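Local coordinates for glutaredoxin-like protein NrdH (Escherichia coli, PDB 1H75) that probably carries electrons to the NrdEF ribonucleotide reductase as a glutaredoxin-like redoxin with thioredoxin-like activity, at residues T17-A20 with M21-R24. Sequence-based numbering, arbitrary orientation.
Sequences TKRA and MENR
M21 N donates to T17 O in the last turns of helix 12-23, the helix of the beta-alpha-beta unit that opens this thioredoxin fold. The M21 side chain runs beside T17 on the buried side, its CE 3.9 Å from T17 CG2. Both side chains also touch I5 and V54 of the sheet, and T17 OG1 bonds back to Q13 O. E22 lies on the outer side of the helix, between two basic residues. Its OE2 forms a salt bridge with R19 NH2 at 2.6 Å. The carboxylate and guanidinium planes are 69° apart, so the pairing is not a flat two-pronged one. R19 gets there by bending at chi2 (79°) and chi3. E22 OE1 rests against the extended K18 chain, 3.1 Å from K18 CE; K18 NZ is too far for a salt bridge. N23 N continues the helical bonding to R19 O at 2.8 Å. N23 OD1 sits over one face of the R19 guanidinium, toward its rim. R24 N bonds to M21 O and makes a weak bond to A20 O. The guanidinium adds a second grip on A20 O, while R24 NE bonds to N70 OD1. A leucine here would probably cost A20 O the NH1 bond and leave N70 OD1 without this donor. R24 NH1 meets A20 O at 2.9 Å, from above the carbonyl plane, with the oxygen at the guanidinium edge.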
loop_
_atom_site.group_PDB
_atom_site.type_symbol
_atom_site.label_atom_id
_atom_site.label_comp_id
_atom_site.label_asym_id
_atom_site.label_seq_id
_atom_site.Cartn_x
_atom_site.Cartn_y
_atom_site.Cartn_z
ATOM N N THR A 17 2.019 1.889 7.580
ATOM C CA THR A 17 1.367 0.799 6.856
ATOM C C THR A 17 2.228 -0.463 6.790
ATOM O O THR A 17 1.732 -1.574 7.012
ATOM C CB THR A 17 0.995 1.274 5.433
ATOM O OG1 THR A 17 0.035 2.337 5.540
ATOM C CG2 THR A 17 0.413 0.116 4.606
ATOM N N LYS A 18 3.512 -0.300 6.480
ATOM C CA LYS A 18 4.445 -1.419 6.392
ATOM C C LYS A 18 4.524 -2.126 7.747
ATOM O O LYS A 18 4.415 -3.350 7.835
ATOM C CB LYS A 18 5.833 -0.910 5.974
ATOM C CG LYS A 18 6.956 -1.933 6.075
ATOM C CD LYS A 18 8.283 -1.314 5.619
ATOM C CE LYS A 18 9.469 -2.229 5.899
ATOM N NZ LYS A 18 10.741 -1.633 5.396
ATOM N N ARG A 19 4.717 -1.339 8.792
ATOM C CA ARG A 19 4.804 -1.855 10.152
ATOM C C ARG A 19 3.525 -2.604 10.543
ATOM O O ARG A 19 3.582 -3.657 11.179
ATOM C CB ARG A 19 5.032 -0.699 11.131
ATOM C CG ARG A 19 5.065 -1.104 12.605
ATOM C CD ARG A 19 6.407 -1.702 13.012
ATOM N NE ARG A 19 6.711 -2.938 12.298
ATOM C CZ ARG A 19 7.756 -3.717 12.568
ATOM N NH1 ARG A 19 8.597 -3.384 13.544
ATOM N NH2 ARG A 19 7.973 -4.816 11.856
ATOM N N ALA A 20 2.375 -2.050 10.173
ATOM C CA ALA A 20 1.093 -2.674 10.502
ATOM C C ALA A 20 0.974 -4.028 9.817
ATOM O O ALA A 20 0.477 -5.005 10.412
ATOM C CB ALA A 20 -0.056 -1.769 10.077
ATOM N N MET A 21 1.410 -4.094 8.565
ATOM C CA MET A 21 1.340 -5.363 7.846
ATOM C C MET A 21 2.308 -6.383 8.458
ATOM O O MET A 21 1.977 -7.563 8.595
ATOM C CB MET A 21 1.641 -5.135 6.375
ATOM C CG MET A 21 0.555 -4.288 5.731
ATOM S SD MET A 21 0.433 -4.614 3.976
ATOM C CE MET A 21 -0.797 -3.371 3.465
ATOM N N GLU A 22 3.499 -5.929 8.828
ATOM C CA GLU A 22 4.474 -6.822 9.432
ATOM C C GLU A 22 3.968 -7.321 10.783
ATOM O O GLU A 22 4.195 -8.481 11.150
ATOM C CB GLU A 22 5.822 -6.099 9.590
ATOM C CG GLU A 22 6.442 -5.743 8.225
ATOM C CD GLU A 22 7.667 -4.840 8.314
ATOM O OE1 GLU A 22 8.432 -4.817 7.327
ATOM O OE2 GLU A 22 7.863 -4.149 9.336
ATOM N N ASN A 23 3.267 -6.456 11.511
ATOM C CA ASN A 23 2.746 -6.821 12.817
ATOM C C ASN A 23 1.704 -7.937 12.697
ATOM O O ASN A 23 1.483 -8.680 13.651
ATOM C CB ASN A 23 2.111 -5.619 13.521
ATOM C CG ASN A 23 3.135 -4.652 14.082
ATOM O OD1 ASN A 23 4.326 -4.959 14.130
ATOM N ND2 ASN A 23 2.673 -3.484 14.526
ATOM N N ARG A 24 1.093 -8.061 11.522
ATOM C CA ARG A 24 0.062 -9.083 11.282
ATOM C C ARG A 24 0.545 -10.279 10.479
ATOM O O ARG A 24 -0.250 -11.137 10.067
ATOM C CB ARG A 24 -1.127 -8.443 10.575
ATOM C CG ARG A 24 -1.813 -7.350 11.394
ATOM C CD ARG A 24 -2.680 -6.487 10.486
ATOM N NE ARG A 24 -3.550 -5.576 11.230
ATOM C CZ ARG A 24 -3.130 -4.511 11.902
ATOM N NH1 ARG A 24 -1.838 -4.205 11.935
ATOM N NH2 ARG A 24 -4.013 -3.747 12.542
#